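Local coordinates for UDP-N-Acetylglucosamine 2-Epimerase (Thermus thermophilus, PDB 1V4V), which probably catalyses the interconversion of UDP-N-acetylglucosamine and UDP-N-acetylmannosamine by inverting the configuration at C2 of the sugar, at residues A[13-18]-A[45-50]; A[41-46]-A[63-68]; A[175-180]-A[351-356]; A[180-185]-A[289-294]. All blocks are in the same frame, centred on the assembly; numbering follows the deposited sequence.

Contact 1 (A[13-18]-A[45-50]); sequences GTRPEA and REQLRQ
The capped turn that starts helix 15-29 forms a shallow seat for Leu48 of helix 45-53. Both methyls of Leu48 do the touching. Leu48 CD1 lies 3.4 Å from Thr14 O and 3.5 Å from Ala18 CB, while Leu48 CD2 rests 3.6 Å from Gly13 C. The leucine reaches this seat because its CG stands opposite the backbone N (chi1 -168°), which swings the fork across to the turn. Phe12, the last residue of strand 6-12, also packs against Leu48.

The turn is held by a capping box of Thr14, at the N-cap, and Glu17, beside the atoms that meet Leu48. Thr14 N gives a weak bond to Glu17 OE1; the return bond, Glu17 N to Thr14 OG1, is weak and its geometry doubtful. In addition, Gly13 N donates a nearly straight bond to Glu17 OE1 at 2.9 Å. Such strand-to-helix turns recur in the Rossmann-like domains of the GT-B fold, and this one follows strand 6-12 of the parallel N-terminal sheet.

Toward solvent, Arg15 and Gln47 meet as flat groups. The Gln47 amide lies over one face of the Arg15 guanidinium, the planes 20° apart and Gln47 CD 3.3 Å above the guanidinium plane. Arg15 NH1 and Gln47 NE2 are 3.0 Å apart, but both are donors, and the pair is a stack without a bond between them.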
# COMPACT_ATOMS: atom_id res chain seq x y z
N GLY A 13 -1.13 -15.31 10.39
CA GLY A 13 -0.08 -16.20 10.86
C GLY A 13 0.34 -16.13 12.32
O GLY A 13 1.34 -16.74 12.69
N THR A 14 -0.39 -15.39 13.15
CA THR A 14 -0.04 -15.29 14.56
C THR A 14 -1.28 -15.55 15.41
O THR A 14 -2.41 -15.36 14.95
CB THR A 14 0.53 -13.91 14.92
OG1 THR A 14 -0.53 -12.94 14.94
CG2 THR A 14 1.58 -13.48 13.91
N ARG A 15 -1.06 -15.96 16.65
CA ARG A 15 -2.17 -16.24 17.56
C ARG A 15 -3.07 -15.04 17.79
O ARG A 15 -4.29 -15.18 17.78
CB ARG A 15 -1.63 -16.79 18.88
CG ARG A 15 -1.14 -18.23 18.76
CD ARG A 15 -0.54 -18.76 20.05
NE ARG A 15 0.75 -18.15 20.35
CZ ARG A 15 1.57 -18.57 21.31
NH1 ARG A 15 2.73 -17.96 21.52
NH2 ARG A 15 1.24 -19.62 22.05
N PRO A 16 -2.49 -13.84 17.99
CA PRO A 16 -3.33 -12.66 18.21
C PRO A 16 -4.24 -12.38 17.00
O PRO A 16 -5.38 -11.94 17.15
CB PRO A 16 -2.31 -11.55 18.43
CG PRO A 16 -1.18 -12.28 19.09
CD PRO A 16 -1.08 -13.54 18.27
N GLU A 17 -3.72 -12.63 15.81
CA GLU A 17 -4.49 -12.41 14.59
C GLU A 17 -5.61 -13.45 14.52
O GLU A 17 -6.75 -13.13 14.22
CB GLU A 17 -3.58 -12.51 13.36
CG GLU A 17 -2.44 -11.49 13.36
CD GLU A 17 -1.52 -11.61 12.15
OE1 GLU A 17 -1.47 -12.70 11.54
OE2 GLU A 17 -0.84 -10.62 11.83
N ALA A 18 -5.27 -14.70 14.81
CA ALA A 18 -6.25 -15.78 14.78
C ALA A 18 -7.43 -15.46 15.70
O ALA A 18 -8.59 -15.66 15.34
CB ALA A 18 -5.59 -17.10 15.19
N ARG A 45 2.97 -23.48 12.76
CA ARG A 45 1.76 -24.19 12.34
C ARG A 45 1.02 -24.85 13.50
O ARG A 45 -0.14 -24.55 13.76
CB ARG A 45 2.13 -25.23 11.28
CG ARG A 45 0.98 -26.11 10.81
CD ARG A 45 1.42 -26.99 9.64
NE ARG A 45 0.39 -27.94 9.23
CZ ARG A 45 0.06 -29.03 9.91
NH1 ARG A 45 0.68 -29.31 11.05
NH2 ARG A 45 -0.89 -29.83 9.46
N GLU A 46 1.71 -25.76 14.19
CA GLU A 46 1.12 -26.49 15.30
C GLU A 46 0.63 -25.56 16.41
O GLU A 46 -0.42 -25.78 17.01
CB GLU A 46 2.13 -27.49 15.86
CG GLU A 46 1.53 -28.60 16.71
CD GLU A 46 0.43 -29.36 15.99
OE1 GLU A 46 -0.71 -28.84 15.92
OE2 GLU A 46 0.70 -30.46 15.48
N GLN A 47 1.40 -24.50 16.67
CA GLN A 47 1.05 -23.54 17.71
C GLN A 47 -0.24 -22.79 17.39
O GLN A 47 -1.12 -22.65 18.24
CB GLN A 47 2.20 -22.54 17.90
CG GLN A 47 1.97 -21.52 19.00
CD GLN A 47 3.10 -20.52 19.10
OE1 GLN A 47 3.36 -19.76 18.16
NE2 GLN A 47 3.79 -20.51 20.24
N LEU A 48 -0.34 -22.30 16.16
CA LEU A 48 -1.52 -21.56 15.72
C LEU A 48 -2.70 -22.52 15.56
O LEU A 48 -3.85 -22.16 15.78
CB LEU A 48 -1.23 -20.85 14.40
CG LEU A 48 -2.23 -19.80 13.92
CD1 LEU A 48 -2.48 -18.78 15.02
CD2 LEU A 48 -1.69 -19.12 12.68
N ARG A 49 -2.38 -23.76 15.18
CA ARG A 49 -3.38 -24.80 14.99
C ARG A 49 -4.13 -25.05 16.29
O ARG A 49 -5.34 -25.28 16.29
CB ARG A 49 -2.69 -26.08 14.53
CG ARG A 49 -3.18 -26.61 13.20
CD ARG A 49 -2.12 -27.49 12.56
NE ARG A 49 -2.59 -28.10 11.32
CZ ARG A 49 -3.48 -29.09 11.27
NH1 ARG A 49 -3.99 -29.58 12.39
NH2 ARG A 49 -3.86 -29.57 10.09
N GLN A 50 -3.40 -25.01 17.40
CA GLN A 50 -3.99 -25.25 18.71
C GLN A 50 -4.80 -24.05 19.19
O GLN A 50 -5.77 -24.20 19.92
CB GLN A 50 -2.89 -25.57 19.73
CG GLN A 50 -3.37 -26.39 20.91
CD GLN A 50 -3.89 -27.74 20.48
OE1 GLN A 50 -3.15 -28.56 19.93
NE2 GLN A 50 -5.17 -27.99 20.74

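Contact 2 (A[41-46]-A[63-68]); sequences TGQHRE and LDVMQE
Leu63 touches Thr41 through one methyl branch: Leu63 CD1 sits 3.7 Å from Thr41 CG2, the two side chains lying alongside each other and pointing the same way. On the backbone side, Leu63 O and Gly42 O share a water, 2.8 Å from the former and 2.7 Å from the latter. More acceptors surround this water than it has protons, so it may not serve all of them at once. Gln82 and Ala86 of helix 72-89 add to the cover of Leu63.

Val65 turns toward the 41-46 segment. Val65 CG2 meets Thr41 O at 3.6 Å and Val65 CG1 meets Gln43 CG, 3.7 Å away, with the glutamine crossing the valine at about a right angle. These residues belong to the loops that follow neighbouring strands 34-40 and 61-62 at the edge of the parallel N-terminal sheet of this GT-B protein, where Leu63 is hydrogen-bonded through its backbone to Leu40 and Thr41 to Phe12.

Selenomethionine Met66 contributes its backbone. Gln43 NE2 donates to Met66 O over 2.9 Å, with an N-H...O angle of 162°. The acceptor lies close to the Gln43 amide plane, while the donor is tilted 21° from the carbonyl plane. Gln43 reaches this carbonyl on a chain extended beyond CG (chi2 173°). Next in sequence, Gln67 brings its backbone carbonyl close too, with Gln67 O 2.9 Å from Gln43 NE2. Its side chain approaches the 43-44 turn, although the orientation of that amide is doubtful.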
# COMPACT_ATOMS: atom_id res chain seq x y z
N THR A 41 -0.21 -18.27 7.48
CA THR A 41 0.94 -17.65 6.82
C THR A 41 2.16 -17.46 7.72
O THR A 41 3.13 -16.81 7.32
CB THR A 41 0.54 -16.27 6.27
OG1 THR A 41 0.16 -15.42 7.37
CG2 THR A 41 -0.64 -16.38 5.32
N GLY A 42 2.12 -18.04 8.92
CA GLY A 42 3.21 -17.88 9.86
C GLY A 42 4.21 -19.02 10.02
O GLY A 42 4.22 -19.98 9.24
N GLN A 43 5.03 -18.91 11.06
CA GLN A 43 6.08 -19.88 11.36
C GLN A 43 5.73 -21.04 12.29
O GLN A 43 6.42 -22.05 12.29
CB GLN A 43 7.29 -19.16 11.96
CG GLN A 43 7.91 -18.08 11.10
CD GLN A 43 8.98 -17.31 11.84
OE1 GLN A 43 8.72 -16.69 12.87
NE2 GLN A 43 10.21 -17.34 11.32
N HIS A 44 4.68 -20.89 13.08
CA HIS A 44 4.33 -21.95 14.02
C HIS A 44 2.98 -22.58 13.73
O HIS A 44 1.98 -22.27 14.38
CB HIS A 44 4.36 -21.38 15.44
CG HIS A 44 5.59 -20.58 15.74
ND1 HIS A 44 6.86 -21.13 15.70
CD2 HIS A 44 5.76 -19.27 16.05
CE1 HIS A 44 7.75 -20.19 15.97
NE2 HIS A 44 7.11 -19.06 16.18
N ARG A 45 2.97 -23.48 12.76
CA ARG A 45 1.76 -24.19 12.34
C ARG A 45 1.02 -24.85 13.50
O ARG A 45 -0.14 -24.55 13.76
CB ARG A 45 2.13 -25.23 11.28
CG ARG A 45 0.98 -26.11 10.81
CD ARG A 45 1.42 -26.99 9.64
NE ARG A 45 0.39 -27.94 9.23
CZ ARG A 45 0.06 -29.03 9.91
NH1 ARG A 45 0.68 -29.31 11.05
NH2 ARG A 45 -0.89 -29.83 9.46
N GLU A 46 1.71 -25.76 14.19
CA GLU A 46 1.12 -26.49 15.30
C GLU A 46 0.63 -25.56 16.41
O GLU A 46 -0.42 -25.78 17.01
CB GLU A 46 2.13 -27.49 15.86
CG GLU A 46 1.53 -28.60 16.71
CD GLU A 46 0.43 -29.36 15.99
OE1 GLU A 46 -0.71 -28.84 15.92
OE2 GLU A 46 0.70 -30.46 15.48
N LEU A 63 1.29 -21.80 4.34
CA LEU A 63 2.37 -21.37 3.47
C LEU A 63 3.64 -21.98 4.05
O LEU A 63 3.67 -22.35 5.22
CB LEU A 63 2.49 -19.84 3.44
CG LEU A 63 1.32 -19.08 2.84
CD1 LEU A 63 1.68 -17.59 2.74
CD2 LEU A 63 0.99 -19.63 1.45
N ASP A 64 4.69 -22.09 3.25
CA ASP A 64 5.95 -22.66 3.71
C ASP A 64 6.86 -21.52 4.13
O ASP A 64 7.43 -20.82 3.29
CB ASP A 64 6.58 -23.49 2.58
CG ASP A 64 7.79 -24.27 3.04
OD1 ASP A 64 8.15 -25.25 2.35
OD2 ASP A 64 8.39 -23.90 4.07
N VAL A 65 7.00 -21.33 5.44
CA VAL A 65 7.81 -20.25 5.98
C VAL A 65 8.97 -20.74 6.84
O VAL A 65 8.81 -21.62 7.67
CB VAL A 65 6.93 -19.30 6.83
CG1 VAL A 65 7.76 -18.18 7.41
CG2 VAL A 65 5.80 -18.74 5.97
N MSE A 66 10.15 -20.14 6.62
CA MSE A 66 11.34 -20.51 7.38
C MSE A 66 11.15 -20.15 8.85
O MSE A 66 10.37 -19.25 9.18
CB MSE A 66 12.57 -19.75 6.84
CG MSE A 66 12.83 -19.89 5.34
SE MSE A 66 14.40 -18.88 4.75
CE MSE A 66 14.71 -17.83 6.33
N GLN A 67 11.85 -20.85 9.74
CA GLN A 67 11.74 -20.57 11.17
C GLN A 67 12.76 -19.50 11.56
O GLN A 67 12.53 -18.70 12.46
CB GLN A 67 12.00 -21.83 11.99
CG GLN A 67 10.82 -22.27 12.84
CD GLN A 67 9.67 -22.82 12.02
OE1 GLN A 67 8.60 -23.10 12.55
NE2 GLN A 67 9.90 -23.00 10.72
N GLU A 68 13.90 -19.51 10.87
CA GLU A 68 14.97 -18.57 11.14
C GLU A 68 14.62 -17.13 10.78
O GLU A 68 13.81 -16.89 9.89
CB GLU A 68 16.23 -18.98 10.38
CG GLU A 68 16.01 -19.12 8.89
CD GLU A 68 17.29 -19.21 8.10
OE1 GLU A 68 18.13 -18.29 8.22
OE2 GLU A 68 17.46 -20.18 7.34
O HOH W 1 2.53 -20.77 7.30

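Contact 3 (A[175-180]-A[351-356]); sequences GQTGVD and GKAGLM
Asp180, on helix 177-188, reaches across to the start of helix 353-364, giving a buried helix-end contact in which one carboxylate accepts hydrogen bonds from the first turn of another helix. Helix 177-188 follows the last strand of the N-terminal sheet, and helix 353-364 lies near the C terminus; its placement here is consistent with the returning C-terminal helix of the GT-B fold. Thr177 ties its own helix to helix 15-29 by a bond from OG1 to Lys20 O, and Pro23 of that helix packs against Asp180.

The grip on the helix end is uneven. Gly354 N donates to Asp180 OD2 at 2.9 Å, with an N-H...O angle of 160°, and meets that oxygen from 54° above the carboxylate plane. Ala353 N makes a weak bond to Asp180 OD1, 3.1 Å long. With its CG anti to the carbonyl carbon (chi1 -57°), Asp180 directs the carboxylate to these two amides. A water also links OD2 to Leu355 N, the second bond being weak.

Beside the carboxylate, Ala353 CB packs against Gly175 O, Gln176 O and Thr177 CG2, 3.8 Å from the last. Gly351 brings its backbone close: a second water accepts from Gly351 N and donates to Gln176 O, though it has more acceptors in reach than protons, while Val179 CG1 touches Gly351 CA at 3.5 Å.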
# COMPACT_ATOMS: atom_id res chain seq x y z
N GLY A 175 -16.23 -1.57 14.74
CA GLY A 175 -15.97 -1.74 16.16
C GLY A 175 -14.91 -2.83 16.17
O GLY A 175 -14.54 -3.32 15.10
N GLN A 176 -14.43 -3.25 17.34
CA GLN A 176 -13.40 -4.27 17.38
C GLN A 176 -13.88 -5.72 17.45
O GLN A 176 -14.72 -6.07 18.28
CB GLN A 176 -12.45 -4.00 18.55
CG GLN A 176 -11.78 -2.64 18.49
CD GLN A 176 -10.60 -2.53 19.43
OE1 GLN A 176 -10.24 -1.43 19.88
NE2 GLN A 176 -9.97 -3.66 19.73
N THR A 177 -13.34 -6.57 16.58
CA THR A 177 -13.73 -7.97 16.60
C THR A 177 -13.19 -8.62 17.87
O THR A 177 -13.64 -9.69 18.28
CB THR A 177 -13.20 -8.75 15.37
OG1 THR A 177 -11.77 -8.74 15.36
CG2 THR A 177 -13.72 -8.12 14.08
N GLY A 178 -12.22 -7.95 18.50
CA GLY A 178 -11.64 -8.46 19.73
C GLY A 178 -12.71 -8.67 20.79
O GLY A 178 -12.62 -9.58 21.62
N VAL A 179 -13.73 -7.82 20.77
CA VAL A 179 -14.84 -7.92 21.72
C VAL A 179 -15.56 -9.24 21.48
O VAL A 179 -15.80 -10.01 22.42
CB VAL A 179 -15.83 -6.76 21.54
CG1 VAL A 179 -16.99 -6.89 22.54
CG2 VAL A 179 -15.12 -5.44 21.74
N ASP A 180 -15.90 -9.51 20.22
CA ASP A 180 -16.58 -10.75 19.85
C ASP A 180 -15.76 -11.95 20.33
O ASP A 180 -16.30 -12.94 20.83
CB ASP A 180 -16.70 -10.88 18.32
CG ASP A 180 -17.42 -9.71 17.68
OD1 ASP A 180 -17.11 -8.55 18.01
OD2 ASP A 180 -18.28 -9.96 16.82
N GLY A 351 -19.70 -6.35 20.35
CA GLY A 351 -19.58 -7.80 20.35
C GLY A 351 -20.02 -8.49 19.08
O GLY A 351 -19.97 -9.72 18.97
N LYS A 352 -20.44 -7.70 18.09
CA LYS A 352 -20.88 -8.25 16.82
C LYS A 352 -20.13 -7.68 15.61
O LYS A 352 -20.66 -7.63 14.50
CB LYS A 352 -22.39 -8.02 16.68
CG LYS A 352 -23.18 -8.70 17.80
CD LYS A 352 -24.65 -8.36 17.77
CE LYS A 352 -25.38 -9.12 18.87
NZ LYS A 352 -25.16 -10.59 18.77
N ALA A 353 -18.89 -7.26 15.84
CA ALA A 353 -18.07 -6.70 14.77
C ALA A 353 -17.81 -7.76 13.70
O ALA A 353 -17.77 -7.46 12.50
CB ALA A 353 -16.75 -6.20 15.33
N GLY A 354 -17.65 -9.01 14.14
CA GLY A 354 -17.40 -10.10 13.23
C GLY A 354 -18.54 -10.29 12.25
O GLY A 354 -18.32 -10.55 11.07
N LEU A 355 -19.77 -10.16 12.75
CA LEU A 355 -20.94 -10.30 11.90
C LEU A 355 -20.98 -9.18 10.87
O LEU A 355 -21.37 -9.41 9.72
CB LEU A 355 -22.22 -10.29 12.74
CG LEU A 355 -23.53 -10.47 11.98
CD1 LEU A 355 -23.50 -11.78 11.20
CD2 LEU A 355 -24.69 -10.46 12.97
N MSE A 356 -20.60 -7.98 11.28
CA MSE A 356 -20.59 -6.84 10.36
C MSE A 356 -19.54 -7.02 9.27
O MSE A 356 -19.78 -6.68 8.11
CB MSE A 356 -20.36 -5.53 11.11
CG MSE A 356 -21.61 -5.00 11.80
SE MSE A 356 -21.32 -3.26 12.57
CE MSE A 356 -20.57 -2.42 10.99
O HOH W 2 -17.40 -5.64 18.81
O HOH W 3 -19.93 -11.50 15.40

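Contact 4 (A[180-185]-A[289-294]); sequences DAVLLA and GAALGV
Val182 and Leu183, on successive positions of helix 177-188, face the C-terminal end of helix 283-291, which closes in a Schellman motif with Gly293 at positive phi. The contact is apolar: a helix that follows the N-terminal sheet meets a helix end in the C-terminal sheet domain of the GT-B fold.

Val182 is the buried partner. Val182 CB sits 3.8 Å from Ala291 CB, while Val182 CG1, held opposite the backbone N (chi1 -178°), points on to Leu292 and reaches Leu292 CG at 3.6 Å. The two side chains cross at about a right angle, so that CG1 also lies beside both methyls of Leu292. Tyr265 of helix 265-273 packs against Val182 as well, and a bound glycerol, probably from the crystallisation liquor, lies about 3 Å from its side chain.

One residue on, Leu183 bends in toward Leu292 and Ala291 at its tip and uses CD2 alone for its closest approaches. It slides past Leu292 in the opposite direction, methyl to methyl, and Leu183 CD2 lies 3.9 Å from Leu292 CD2. On the backbone side, Leu183 CD2 comes to 3.3 Å from Ala291 O, near the end of the helix.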
# COMPACT_ATOMS: atom_id res chain seq x y z
N ASP A 180 -15.90 -9.51 20.22
CA ASP A 180 -16.58 -10.75 19.85
C ASP A 180 -15.76 -11.95 20.33
O ASP A 180 -16.30 -12.94 20.83
CB ASP A 180 -16.70 -10.88 18.32
CG ASP A 180 -17.42 -9.71 17.68
OD1 ASP A 180 -17.11 -8.55 18.01
OD2 ASP A 180 -18.28 -9.96 16.82
N ALA A 181 -14.44 -11.86 20.15
CA ALA A 181 -13.53 -12.94 20.51
C ALA A 181 -13.58 -13.32 21.99
O ALA A 181 -13.56 -14.50 22.33
CB ALA A 181 -12.10 -12.56 20.12
N VAL A 182 -13.61 -12.32 22.87
CA VAL A 182 -13.67 -12.60 24.30
C VAL A 182 -14.98 -13.31 24.63
O VAL A 182 -14.98 -14.31 25.35
CB VAL A 182 -13.57 -11.30 25.13
CG1 VAL A 182 -13.58 -11.64 26.62
CG2 VAL A 182 -12.30 -10.55 24.78
N LEU A 183 -16.09 -12.79 24.11
CA LEU A 183 -17.40 -13.38 24.34
C LEU A 183 -17.43 -14.83 23.88
O LEU A 183 -17.99 -15.70 24.55
CB LEU A 183 -18.48 -12.59 23.60
CG LEU A 183 -18.76 -11.18 24.11
CD1 LEU A 183 -19.69 -10.45 23.15
CD2 LEU A 183 -19.40 -11.26 25.50
N LEU A 184 -16.81 -15.09 22.73
CA LEU A 184 -16.75 -16.44 22.17
C LEU A 184 -15.87 -17.34 23.05
O LEU A 184 -16.24 -18.47 23.36
CB LEU A 184 -16.19 -16.40 20.75
CG LEU A 184 -15.99 -17.72 20.01
CD1 LEU A 184 -17.29 -18.51 19.97
CD2 LEU A 184 -15.50 -17.44 18.59
N ALA A 185 -14.71 -16.83 23.44
CA ALA A 185 -13.79 -17.59 24.27
C ALA A 185 -14.44 -17.94 25.60
O ALA A 185 -14.25 -19.04 26.12
CB ALA A 185 -12.51 -16.79 24.51
N GLY A 289 -12.66 -7.56 30.48
CA GLY A 289 -13.78 -7.53 31.39
C GLY A 289 -14.93 -6.77 30.76
O GLY A 289 -16.08 -7.20 30.81
N ALA A 290 -14.61 -5.63 30.15
CA ALA A 290 -15.63 -4.81 29.50
C ALA A 290 -16.36 -5.54 28.37
O ALA A 290 -17.55 -5.32 28.14
CB ALA A 290 -15.00 -3.52 28.98
N ALA A 291 -15.64 -6.41 27.66
CA ALA A 291 -16.26 -7.15 26.56
C ALA A 291 -17.34 -8.08 27.12
O ALA A 291 -18.39 -8.28 26.50
CB ALA A 291 -15.20 -7.96 25.82
N LEU A 292 -17.08 -8.61 28.30
CA LEU A 292 -18.00 -9.53 28.96
C LEU A 292 -19.04 -8.82 29.82
O LEU A 292 -19.91 -9.46 30.41
CB LEU A 292 -17.21 -10.52 29.81
CG LEU A 292 -16.21 -11.40 29.05
CD1 LEU A 292 -15.21 -12.03 30.01
CD2 LEU A 292 -16.97 -12.47 28.28
N GLY A 293 -18.95 -7.50 29.90
CA GLY A 293 -19.90 -6.76 30.71
C GLY A 293 -19.65 -6.99 32.19
O GLY A 293 -20.57 -6.97 33.01
N VAL A 294 -18.39 -7.23 32.54
CA VAL A 294 -18.01 -7.46 33.93
C VAL A 294 -17.39 -6.18 34.50
O VAL A 294 -16.46 -5.63 33.91
CB VAL A 294 -16.99 -8.61 34.04
CG1 VAL A 294 -16.56 -8.80 35.49
CG2 VAL A 294 -17.61 -9.90 33.51

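How the contacts relate
From the N terminus, contact 1 closes the loop that runs from the first strand-helix turn through strand 34-40 to helix 45-53. Contact 2 opens on the stretch where contact 1 ends and joins it to the loop after strand 61-62; the two share Arg45 and Glu46, and Gly13 and Thr41 even touch. Both build one edge of the N-terminal sheet domain. Far along the chain, contact 3 brings 351-356 back to 175-180, spanning the whole C-terminal sheet, and contact 4, sharing Asp180, sits within that span. Together contacts 3 and 4 fasten helix 177-188 to both the C-terminal sheet domain and the returning helix.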